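Biotin transporter BioY (Lactococcus lactis subsp. cremoris, PDB 4DVE) is a membrane protein that binds biotin and probably delivers it to an energy-coupling factor (ECF) ABC transporter complex as its substrate-specific S component. Local coordinates at residues A[44-49]-A[167-172]; A[150-153]-A[158-161]; A[93-96]-A[102-105]. All blocks are in the same frame, centred on the assembly; numbering follows the deposited sequence.

Interaction 1 (A[44-49]-A[167-172]); sequences IPVPII and LVFIPG. With BTN (biotin), chain D.
F169 pushes its ring into the curve of loop 44-49, and the tight part of the contact lies around that ring. The carbonyl oxygen V46 O meets F169 CZ in the ring plane at 3.5 Å, while V46 CG1, anti to the backbone N (chi1 176°), touches the same CZ and also C7 of biotin. CD1 of I44 reaches CE2 of F169, the two side chains coming from opposite directions. One face of the ring carries the bicycle of biotin, whose C4 stands 3.6 Å above the plane of F169; V168 CG1 covers the opposite face. The loop backbone grips the ureido group: biotin N2 donates to P47 O over 2.9 Å, and I49 N gives biotin O3 a nearly straight bond of 3.0 Å (168°). D173 binds biotin as well. Toward the looser, partly exposed side, I48 CG1 lies at the F169 ring edge, 3.9 Å from CE1, and V168 is likewise partly exposed. This is the ureido end of the biotin pocket, between the loop that precedes helix 52-80 and the start of helix 170-189, with W106 of helix 100-119 touching I49, and D144 of helix 128-155 touching F169.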
ATOM      1  N   ILE A  44      18.066  -7.318  -9.468  1.00 54.85           N
ATOM      2  CA  ILE A  44      18.121  -6.380  -8.342  1.00 47.91           C
ATOM      3  C   ILE A  44      17.789  -7.116  -7.052  1.00 44.50           C
ATOM      4  O   ILE A  44      17.176  -8.177  -7.059  1.00 43.03           O
ATOM      5  CB  ILE A  44      17.232  -5.131  -8.586  1.00 47.79           C
ATOM      6  CG1 ILE A  44      15.784  -5.537  -8.915  1.00 44.47           C
ATOM      7  CG2 ILE A  44      17.847  -4.278  -9.702  1.00 44.30           C
ATOM      8  CD1 ILE A  44      14.801  -4.380  -8.970  1.00 43.67           C
ATOM      9  N   PRO A  45      18.239  -6.585  -5.923  1.00 43.03           N
ATOM     10  CA  PRO A  45      17.986  -7.291  -4.684  1.00 41.21           C
ATOM     11  C   PRO A  45      16.629  -6.915  -4.041  1.00 40.33           C
ATOM     12  O   PRO A  45      16.588  -6.637  -2.852  1.00 40.73           O
ATOM     13  CB  PRO A  45      19.171  -6.848  -3.816  1.00 43.49           C
ATOM     14  CG  PRO A  45      19.440  -5.444  -4.267  1.00 43.16           C
ATOM     15  CD  PRO A  45      19.148  -5.436  -5.742  1.00 44.28           C
ATOM     16  N   VAL A  46      15.557  -6.891  -4.840  1.00 37.10           N
ATOM     17  CA  VAL A  46      14.198  -6.582  -4.386  1.00 37.37           C
ATOM     18  C   VAL A  46      13.295  -7.687  -4.943  1.00 35.06           C
ATOM     19  O   VAL A  46      13.275  -7.914  -6.151  1.00 35.48           O
ATOM     20  CB  VAL A  46      13.722  -5.193  -4.899  1.00 35.94           C
ATOM     21  CG1 VAL A  46      12.272  -4.890  -4.510  1.00 34.31           C
ATOM     22  CG2 VAL A  46      14.654  -4.110  -4.404  1.00 36.62           C
ATOM     23  N   PRO A  47      12.561  -8.379  -4.066  1.00 35.20           N
ATOM     24  CA  PRO A  47      11.679  -9.454  -4.500  1.00 36.65           C
ATOM     25  C   PRO A  47      10.290  -9.008  -4.986  1.00 34.02           C
ATOM     26  O   PRO A  47       9.790  -7.915  -4.644  1.00 32.15           O
ATOM     27  CB  PRO A  47      11.536 -10.301  -3.222  1.00 37.38           C
ATOM     28  CG  PRO A  47      11.562  -9.304  -2.128  1.00 35.97           C
ATOM     29  CD  PRO A  47      12.587  -8.270  -2.587  1.00 35.87           C
ATOM     30  N   ILE A  48       9.648  -9.880  -5.746  1.00 33.95           N
ATOM     31  CA  ILE A  48       8.223  -9.741  -5.987  1.00 33.81           C
ATOM     32  C   ILE A  48       7.521 -10.211  -4.696  1.00 35.12           C
ATOM     33  O   ILE A  48       7.896 -11.248  -4.097  1.00 34.12           O
ATOM     34  CB  ILE A  48       7.782 -10.592  -7.181  1.00 35.50           C
ATOM     35  CG1 ILE A  48       8.454 -10.098  -8.491  1.00 36.58           C
ATOM     36  CG2 ILE A  48       6.258 -10.657  -7.280  1.00 33.78           C
ATOM     37  CD1 ILE A  48       8.319 -11.074  -9.673  1.00 38.57           C
ATOM     38  N   ILE A  49       6.517  -9.447  -4.282  1.00 33.59           N
ATOM     39  CA  ILE A  49       5.792  -9.707  -3.045  1.00 33.82           C
ATOM     40  C   ILE A  49       4.293  -9.556  -3.287  1.00 35.67           C
ATOM     41  O   ILE A  49       3.845  -9.131  -4.370  1.00 34.46           O
ATOM     42  CB  ILE A  49       6.222  -8.721  -1.911  1.00 33.95           C
ATOM     43  CG1 ILE A  49       5.864  -7.264  -2.257  1.00 33.02           C
ATOM     44  CG2 ILE A  49       7.731  -8.805  -1.625  1.00 30.90           C
ATOM     45  CD1 ILE A  49       5.953  -6.310  -1.071  1.00 32.71           C
ATOM     46  N   LEU A 167      10.508  -2.604 -14.069  1.00 36.17           N
ATOM     47  CA  LEU A 167       9.447  -3.042 -14.961  1.00 38.27           C
ATOM     48  C   LEU A 167       8.994  -4.472 -14.656  1.00 37.85           C
ATOM     49  O   LEU A 167       7.816  -4.806 -14.854  1.00 39.54           O
ATOM     50  CB  LEU A 167       9.900  -2.920 -16.418  1.00 41.78           C
ATOM     51  CG  LEU A 167      10.069  -1.475 -16.936  1.00 42.92           C
ATOM     52  CD1 LEU A 167      10.716  -1.422 -18.338  1.00 46.23           C
ATOM     53  CD2 LEU A 167       8.730  -0.752 -16.911  1.00 43.64           C
ATOM     54  N   VAL A 168       9.903  -5.290 -14.130  1.00 36.79           N
ATOM     55  CA  VAL A 168       9.582  -6.632 -13.639  1.00 38.64           C
ATOM     56  C   VAL A 168       8.415  -6.659 -12.638  1.00 38.35           C
ATOM     57  O   VAL A 168       7.725  -7.672 -12.567  1.00 37.57           O
ATOM     58  CB  VAL A 168      10.809  -7.345 -12.987  1.00 40.86           C
ATOM     59  CG1 VAL A 168      11.053  -6.884 -11.539  1.00 39.51           C
ATOM     60  CG2 VAL A 168      10.653  -8.843 -13.027  1.00 42.70           C
ATOM     61  N   PHE A 169       8.221  -5.569 -11.879  1.00 34.19           N
ATOM     62  CA  PHE A 169       7.148  -5.490 -10.877  1.00 33.68           C
ATOM     63  C   PHE A 169       5.788  -5.110 -11.437  1.00 34.65           C
ATOM     64  O   PHE A 169       4.777  -5.316 -10.753  1.00 34.21           O
ATOM     65  CB  PHE A 169       7.506  -4.538  -9.732  1.00 31.65           C
ATOM     66  CG  PHE A 169       8.757  -4.929  -9.011  1.00 30.89           C
ATOM     67  CD1 PHE A 169       8.919  -6.230  -8.526  1.00 31.77           C
ATOM     68  CD2 PHE A 169       9.795  -4.028  -8.870  1.00 30.18           C
ATOM     69  CE1 PHE A 169      10.109  -6.618  -7.918  1.00 32.58           C
ATOM     70  CE2 PHE A 169      10.971  -4.402  -8.250  1.00 30.91           C
ATOM     71  CZ  PHE A 169      11.139  -5.704  -7.780  1.00 30.84           C
ATOM     72  N   ILE A 170       5.757  -4.587 -12.664  1.00 33.77           N
ATOM     73  CA  ILE A 170       4.553  -3.974 -13.211  1.00 37.36           C
ATOM     74  C   ILE A 170       3.376  -4.956 -13.421  1.00 38.65           C
ATOM     75  O   ILE A 170       2.254  -4.653 -13.036  1.00 39.45           O
ATOM     76  CB  ILE A 170       4.850  -3.178 -14.513  1.00 40.38           C
ATOM     77  CG1 ILE A 170       5.701  -1.933 -14.193  1.00 42.02           C
ATOM     78  CG2 ILE A 170       3.549  -2.803 -15.266  1.00 39.55           C
ATOM     79  CD1 ILE A 170       5.052  -0.905 -13.277  1.00 44.25           C
ATOM     80  N   PRO A 171       3.630  -6.127 -14.021  1.00 39.29           N
ATOM     81  CA  PRO A 171       2.523  -7.069 -14.241  1.00 41.25           C
ATOM     82  C   PRO A 171       1.830  -7.517 -12.952  1.00 39.47           C
ATOM     83  O   PRO A 171       0.575  -7.527 -12.876  1.00 38.68           O
ATOM     84  CB  PRO A 171       3.187  -8.270 -14.933  1.00 43.19           C
ATOM     85  CG  PRO A 171       4.531  -7.810 -15.361  1.00 43.45           C
ATOM     86  CD  PRO A 171       4.906  -6.585 -14.600  1.00 39.28           C
ATOM     87  N   GLY A 172       2.641  -7.885 -11.965  1.00 36.78           N
ATOM     88  CA  GLY A 172       2.141  -8.279 -10.645  1.00 36.59           C
ATOM     89  C   GLY A 172       1.477  -7.093  -9.937  1.00 35.78           C
ATOM     90  O   GLY A 172       0.425  -7.247  -9.317  1.00 35.47           O
TER
HETATM   91  C11 BTN D 201      10.307  -5.289   2.051  1.00 46.68           C
HETATM   92  O11 BTN D 201       9.573  -6.137   2.609  1.00 51.06           O
HETATM   93  O12 BTN D 201      11.485  -5.159   2.412  1.00 50.93           O
HETATM   94  C10 BTN D 201       9.769  -4.379   0.930  1.00 39.01           C
HETATM   95  C9  BTN D 201       9.767  -5.051  -0.445  1.00 35.45           C
HETATM   96  C8  BTN D 201       9.281  -4.062  -1.531  1.00 32.37           C
HETATM   97  C7  BTN D 201       8.977  -4.788  -2.851  1.00 30.76           C
HETATM   98  C2  BTN D 201       8.462  -3.855  -3.932  1.00 31.08           C
HETATM   99  S1  BTN D 201       6.829  -3.219  -3.512  0.99 30.51           S
HETATM  100  C6  BTN D 201       6.545  -2.745  -5.203  1.00 29.89           C
HETATM  101  C5  BTN D 201       7.233  -3.793  -6.112  1.00 28.81           C
HETATM  102  N1  BTN D 201       6.327  -4.862  -6.442  1.00 28.24           N
HETATM  103  C3  BTN D 201       6.694  -6.033  -5.929  1.00 30.27           C
HETATM  104  O3  BTN D 201       6.095  -7.100  -6.074  1.00 31.45           O
HETATM  105  N2  BTN D 201       7.838  -5.852  -5.246  1.00 29.37           N
HETATM  106  C4  BTN D 201       8.326  -4.497  -5.306  1.00 27.64           C

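Interaction 2 (A[150-153]-A[158-161]); sequences WLSF and PLLT
S152 faces the start of helix 159-165, takes part in every close approach of this small contact and supplies a little over half of the 100 Å² buried over both sides. Its polar interactions centre on OG. With OG anti to the backbone N (chi1 -180°), the hydroxyl points off the helix to the peptide between P158 and L159. There OG comes within 3.3 Å of L159 N, but the angle is too poor for a hydrogen bond. The hydroxyl is instead bonded to the carbonyl oxygen of I157, a residue of the short connection between the segments, and this ties the late part of helix 128-155 to the chain that leads into the next helix. OG also passes 3.7 Å from P158 C.

The van der Waals contacts are few. L159 CB approaches S152 OG at 3.8 Å, and its methyl CD1 lies 4.0 Å from S152 CB; CG of L159 is anti to the backbone N (chi1 -178°), with CD1 turned back to the serine. Farther along the second helix, S162 touches both S152 and L151. P158 and L159 are exposed, as expected of a contact at the surface of the chain.

Backbones come closest at S152 and L159, whose CA atoms are 5.2 Å apart. The arrangement is that of a tight turn between consecutive helices, with P158 at the N-cap of the second and the S152 hydroxyl bonded to the connecting backbone: a long helix in the predicted membrane region passes through a few residues into a short one.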
ATOM      1  N   TRP A 150      15.548   5.162  -4.693  1.00 34.59           N
ATOM      2  CA  TRP A 150      16.224   4.789  -3.466  1.00 36.88           C
ATOM      3  C   TRP A 150      17.192   3.651  -3.688  1.00 35.69           C
ATOM      4  O   TRP A 150      18.343   3.713  -3.258  1.00 34.57           O
ATOM      5  CB  TRP A 150      15.203   4.391  -2.435  1.00 38.54           C
ATOM      6  CG  TRP A 150      15.782   3.957  -1.131  1.00 41.63           C
ATOM      7  CD1 TRP A 150      16.395   2.751  -0.812  1.00 42.52           C
ATOM      8  CD2 TRP A 150      15.730   4.694   0.115  1.00 50.86           C
ATOM      9  NE1 TRP A 150      16.775   2.720   0.501  1.00 43.77           N
ATOM     10  CE2 TRP A 150      16.386   3.854   1.120  1.00 51.07           C
ATOM     11  CE3 TRP A 150      15.206   5.927   0.500  1.00 53.58           C
ATOM     12  CZ2 TRP A 150      16.503   4.257   2.447  1.00 56.88           C
ATOM     13  CZ3 TRP A 150      15.335   6.323   1.841  1.00 56.98           C
ATOM     14  CH2 TRP A 150      15.972   5.509   2.789  1.00 56.95           C
ATOM     15  N   LEU A 151      16.728   2.620  -4.384  1.00 33.47           N
ATOM     16  CA  LEU A 151      17.566   1.499  -4.751  1.00 35.01           C
ATOM     17  C   LEU A 151      18.856   1.915  -5.466  1.00 35.24           C
ATOM     18  O   LEU A 151      19.933   1.449  -5.118  1.00 35.94           O
ATOM     19  CB  LEU A 151      16.777   0.514  -5.611  1.00 33.02           C
ATOM     20  CG  LEU A 151      17.542  -0.700  -6.128  1.00 34.46           C
ATOM     21  CD1 LEU A 151      18.038  -1.607  -4.990  1.00 33.52           C
ATOM     22  CD2 LEU A 151      16.675  -1.411  -7.164  1.00 32.56           C
ATOM     23  N   SER A 152      18.719   2.773  -6.468  1.00 35.42           N
ATOM     24  CA  SER A 152      19.847   3.308  -7.217  1.00 38.87           C
ATOM     25  C   SER A 152      20.895   3.906  -6.271  1.00 39.45           C
ATOM     26  O   SER A 152      22.087   3.595  -6.350  1.00 41.00           O
ATOM     27  CB  SER A 152      19.351   4.380  -8.198  1.00 38.43           C
ATOM     28  OG  SER A 152      20.432   4.899  -8.931  1.00 43.74           O
ATOM     29  N   PHE A 153      20.431   4.740  -5.352  1.00 41.27           N
ATOM     30  CA  PHE A 153      21.328   5.371  -4.390  1.00 46.57           C
ATOM     31  C   PHE A 153      21.877   4.372  -3.395  1.00 43.73           C
ATOM     32  O   PHE A 153      23.055   4.344  -3.167  1.00 43.75           O
ATOM     33  CB  PHE A 153      20.658   6.552  -3.666  1.00 50.76           C
ATOM     34  CG  PHE A 153      20.651   7.825  -4.469  1.00 57.71           C
ATOM     35  CD1 PHE A 153      21.787   8.634  -4.524  1.00 64.67           C
ATOM     36  CD2 PHE A 153      19.519   8.226  -5.168  1.00 62.26           C
ATOM     37  CE1 PHE A 153      21.783   9.807  -5.268  1.00 67.71           C
ATOM     38  CE2 PHE A 153      19.510   9.398  -5.911  1.00 64.01           C
ATOM     39  CZ  PHE A 153      20.641  10.188  -5.958  1.00 66.86           C
ATOM     40  N   PRO A 158      23.264   2.228 -11.459  1.00 43.28           N
ATOM     41  CA  PRO A 158      22.767   3.326 -12.293  1.00 44.34           C
ATOM     42  C   PRO A 158      21.244   3.446 -12.244  1.00 43.76           C
ATOM     43  O   PRO A 158      20.524   2.441 -12.205  1.00 40.11           O
ATOM     44  CB  PRO A 158      23.285   2.979 -13.707  1.00 46.20           C
ATOM     45  CG  PRO A 158      24.422   2.031 -13.484  1.00 46.93           C
ATOM     46  CD  PRO A 158      24.027   1.242 -12.247  1.00 45.16           C
ATOM     47  N   LEU A 159      20.779   4.688 -12.199  1.00 45.98           N
ATOM     48  CA  LEU A 159      19.384   4.995 -12.115  1.00 48.13           C
ATOM     49  C   LEU A 159      18.596   4.358 -13.258  1.00 47.70           C
ATOM     50  O   LEU A 159      17.495   3.861 -13.037  1.00 43.54           O
ATOM     51  CB  LEU A 159      19.176   6.514 -12.123  1.00 52.41           C
ATOM     52  CG  LEU A 159      17.693   6.920 -11.990  1.00 54.22           C
ATOM     53  CD1 LEU A 159      17.033   6.317 -10.751  1.00 52.27           C
ATOM     54  CD2 LEU A 159      17.529   8.439 -12.011  1.00 58.75           C
ATOM     55  N   LEU A 160      19.154   4.386 -14.471  1.00 47.92           N
ATOM     56  CA  LEU A 160      18.494   3.804 -15.635  1.00 49.11           C
ATOM     57  C   LEU A 160      18.306   2.309 -15.474  1.00 46.17           C
ATOM     58  O   LEU A 160      17.269   1.757 -15.831  1.00 44.85           O
ATOM     59  CB  LEU A 160      19.303   4.057 -16.908  1.00 52.91           C
ATOM     60  CG  LEU A 160      18.656   3.609 -18.225  1.00 56.20           C
ATOM     61  CD1 LEU A 160      17.306   4.291 -18.403  1.00 58.12           C
ATOM     62  CD2 LEU A 160      19.598   3.915 -19.403  1.00 62.23           C
ATOM     63  N   THR A 161      19.315   1.657 -14.926  1.00 43.77           N
ATOM     64  CA  THR A 161      19.249   0.230 -14.655  1.00 42.96           C
ATOM     65  C   THR A 161      18.195  -0.120 -13.618  1.00 40.53           C
ATOM     66  O   THR A 161      17.482  -1.105 -13.753  1.00 40.18           O
ATOM     67  CB  THR A 161      20.631  -0.245 -14.191  1.00 43.26           C
ATOM     68  OG1 THR A 161      21.527   0.010 -15.253  1.00 45.71           O
ATOM     69  CG2 THR A 161      20.657  -1.718 -13.821  1.00 42.60           C
TER

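Interaction 3 (A[93-96]-A[102-105]); sequences ASFL and YRIA. With BTN (biotin), chain D.
R103 stands its guanidinium on edge over the face of F95, NH1 lowest, while its other terminal nitrogen reaches biotin, so one cation is shared between an aromatic face and a ligand carboxylate. CZ of R103 stands 4.3 Å from the centroid of the F95 ring and only 9° off the ring normal, a cation-pi contact. The two planes are nevertheless steeply inclined, 79° apart, and NH1 lies 3.3 Å from F95 CD1, offset toward the rim. NH1 also donates to S94 OG over 2.6 Å, and the serine oxygen lies close to the guanidinium plane. That bond is bent. OG of S94 has a second partner in the carbonyl of G91.

The contact lies at the carboxylate end of the biotin pocket in this S component, where a short 3-10 segment, 93-96, leads toward helix 100-119. NH2 of R103 gives biotin O12 a short but weak bond of 2.6 Å, bent to 119°, and is bonded to S99 OG, which binds biotin too. The bend of the arginine chain at chi2 sets CD against C10 of the ligand tail (3.4 Å), and the bend at chi3 turns the guanidinium toward S94 and F95. NE of R103 is buried with no polar partner in the model. The positive charge would be expected to favour the ionised form of the biotin carboxylate. Y102, one residue earlier on the helix, places a face of its ring against C2 of biotin, 3.7 Å from CD1, and its OH is bonded to N166. F95 also packs on A78 and L79 of helix 52-80.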
ATOM      1  N   ALA A  93      16.915  -0.913  10.938  1.00 57.81           N
ATOM      2  CA  ALA A  93      18.051  -0.931  10.000  1.00 60.79           C
ATOM      3  C   ALA A  93      17.640  -1.429   8.611  1.00 58.97           C
ATOM      4  O   ALA A  93      18.112  -0.902   7.612  1.00 57.25           O
ATOM      5  CB  ALA A  93      19.215  -1.758  10.557  1.00 62.74           C
ATOM      6  N   SER A  94      16.735  -2.405   8.532  1.00 58.11           N
ATOM      7  CA  SER A  94      16.266  -2.889   7.218  1.00 59.41           C
ATOM      8  C   SER A  94      15.619  -1.788   6.342  1.00 54.01           C
ATOM      9  O   SER A  94      15.521  -1.953   5.139  1.00 55.79           O
ATOM     10  CB  SER A  94      15.264  -4.033   7.374  1.00 60.60           C
ATOM     11  OG  SER A  94      14.003  -3.539   7.822  1.00 56.38           O
ATOM     12  N   PHE A  95      15.167  -0.690   6.948  1.00 50.02           N
ATOM     13  CA  PHE A  95      14.577   0.421   6.203  1.00 47.44           C
ATOM     14  C   PHE A  95      15.601   1.263   5.456  1.00 48.33           C
ATOM     15  O   PHE A  95      15.225   2.071   4.606  1.00 49.68           O
ATOM     16  CB  PHE A  95      13.764   1.350   7.129  1.00 48.11           C
ATOM     17  CG  PHE A  95      12.378   0.839   7.437  1.00 46.66           C
ATOM     18  CD1 PHE A  95      12.194  -0.212   8.335  1.00 46.65           C
ATOM     19  CD2 PHE A  95      11.266   1.394   6.813  1.00 44.84           C
ATOM     20  CE1 PHE A  95      10.905  -0.685   8.612  1.00 47.05           C
ATOM     21  CE2 PHE A  95       9.986   0.919   7.070  1.00 45.04           C
ATOM     22  CZ  PHE A  95       9.809  -0.117   7.973  1.00 45.47           C
ATOM     23  N   LEU A  96      16.876   1.117   5.790  1.00 49.97           N
ATOM     24  CA  LEU A  96      17.937   1.765   5.028  1.00 53.39           C
ATOM     25  C   LEU A  96      18.450   0.861   3.917  1.00 50.84           C
ATOM     26  O   LEU A  96      19.378   1.236   3.211  1.00 50.92           O
ATOM     27  CB  LEU A  96      19.121   2.155   5.937  1.00 56.50           C
ATOM     28  CG  LEU A  96      18.857   3.272   6.941  1.00 59.86           C
ATOM     29  CD1 LEU A  96      20.104   3.545   7.786  1.00 63.00           C
ATOM     30  CD2 LEU A  96      18.384   4.523   6.209  1.00 60.49           C
ATOM     31  N   TYR A 102      10.545   1.827  -1.322  1.00 31.07           N
ATOM     32  CA  TYR A 102       9.197   1.347  -1.536  1.00 30.79           C
ATOM     33  C   TYR A 102       8.389   1.494  -0.235  1.00 31.83           C
ATOM     34  O   TYR A 102       7.245   1.957  -0.238  1.00 30.14           O
ATOM     35  CB  TYR A 102       9.179  -0.116  -1.977  1.00 31.23           C
ATOM     36  CG  TYR A 102       9.976  -0.420  -3.225  1.00 33.72           C
ATOM     37  CD1 TYR A 102       9.415  -0.280  -4.513  1.00 31.86           C
ATOM     38  CD2 TYR A 102      11.311  -0.846  -3.123  1.00 34.61           C
ATOM     39  CE1 TYR A 102      10.156  -0.594  -5.652  1.00 31.87           C
ATOM     40  CE2 TYR A 102      12.057  -1.151  -4.252  1.00 34.55           C
ATOM     41  CZ  TYR A 102      11.492  -1.014  -5.514  1.00 33.21           C
ATOM     42  OH  TYR A 102      12.283  -1.311  -6.619  1.00 33.73           O
ATOM     43  N   ARG A 103       9.022   1.126   0.867  1.00 32.72           N
ATOM     44  CA  ARG A 103       8.406   1.156   2.209  1.00 35.02           C
ATOM     45  C   ARG A 103       8.031   2.547   2.701  1.00 35.88           C
ATOM     46  O   ARG A 103       6.956   2.737   3.277  1.00 34.30           O
ATOM     47  CB  ARG A 103       9.329   0.452   3.203  1.00 38.43           C
ATOM     48  CG  ARG A 103       9.171  -1.039   3.034  1.00 41.97           C
ATOM     49  CD  ARG A 103      10.439  -1.816   3.092  1.00 50.63           C
ATOM     50  NE  ARG A 103      11.055  -1.774   4.369  1.00 52.28           N
ATOM     51  CZ  ARG A 103      12.089  -2.518   4.721  1.00 53.20           C
ATOM     52  NH1 ARG A 103      12.549  -2.414   5.955  1.00 50.60           N
ATOM     53  NH2 ARG A 103      12.636  -3.375   3.879  1.00 56.45           N
ATOM     54  N   ILE A 104       8.894   3.516   2.451  1.00 35.32           N
ATOM     55  CA  ILE A 104       8.616   4.888   2.796  1.00 36.86           C
ATOM     56  C   ILE A 104       7.486   5.413   1.925  1.00 35.41           C
ATOM     57  O   ILE A 104       6.601   6.093   2.424  1.00 37.04           O
ATOM     58  CB  ILE A 104       9.874   5.777   2.656  1.00 41.42           C
ATOM     59  CG1 ILE A 104      10.926   5.346   3.681  1.00 45.56           C
ATOM     60  CG2 ILE A 104       9.524   7.242   2.861  1.00 43.67           C
ATOM     61  CD1 ILE A 104      12.319   5.915   3.429  1.00 49.77           C
ATOM     62  N   ALA A 105       7.495   5.071   0.632  1.00 33.62           N
ATOM     63  CA  ALA A 105       6.417   5.459  -0.263  1.00 31.02           C
ATOM     64  C   ALA A 105       5.074   4.881   0.224  1.00 28.59           C
ATOM     65  O   ALA A 105       4.026   5.540   0.085  1.00 27.29           O
ATOM     66  CB  ALA A 105       6.702   5.035  -1.717  1.00 28.55           C
TER
HETATM   67  C11 BTN D 201      10.307  -5.289   2.051  1.00 46.68           C
HETATM   68  O11 BTN D 201       9.573  -6.137   2.609  1.00 51.06           O
HETATM   69  O12 BTN D 201      11.485  -5.159   2.412  1.00 50.93           O
HETATM   70  C10 BTN D 201       9.769  -4.379   0.930  1.00 39.01           C
HETATM   71  C9  BTN D 201       9.767  -5.051  -0.445  1.00 35.45           C
HETATM   72  C8  BTN D 201       9.281  -4.062  -1.531  1.00 32.37           C
HETATM   73  C7  BTN D 201       8.977  -4.788  -2.851  1.00 30.76           C
HETATM   74  C2  BTN D 201       8.462  -3.855  -3.932  1.00 31.08           C
HETATM   75  S1  BTN D 201       6.829  -3.219  -3.512  0.99 30.51           S
HETATM   76  C6  BTN D 201       6.545  -2.745  -5.203  1.00 29.89           C
HETATM   77  C5  BTN D 201       7.233  -3.793  -6.112  1.00 28.81           C
HETATM   78  N1  BTN D 201       6.327  -4.862  -6.442  1.00 28.24           N
HETATM   79  C3  BTN D 201       6.694  -6.033  -5.929  1.00 30.27           C
HETATM   80  O3  BTN D 201       6.095  -7.100  -6.074  1.00 31.45           O
HETATM   81  N2  BTN D 201       7.838  -5.852  -5.246  1.00 29.37           N
HETATM   82  C4  BTN D 201       8.326  -4.497  -5.306  1.00 27.64           C

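Overall arrangement
The three contacts form a triangle, their centres 14 to 16 Å apart. Interaction 1 spans the chain from the loop before helix 52-80 to the start of helix 170-189, and the other two fall within that span: interaction 3 first, at the start of helix 100-119, then interaction 2, between helices 128-155 and 159-165. Interactions 1 and 3 hold opposite ends of the same biotin, so residues distant in sequence make one pocket; Y102 packs on V46 and F169 between them. Interaction 2 touches both others through helix 128-155: L151 packs on I44, P45 and V46, and W150 on F95, L96 and I104. It thus adjoins the pocket walls without contacting the ligand.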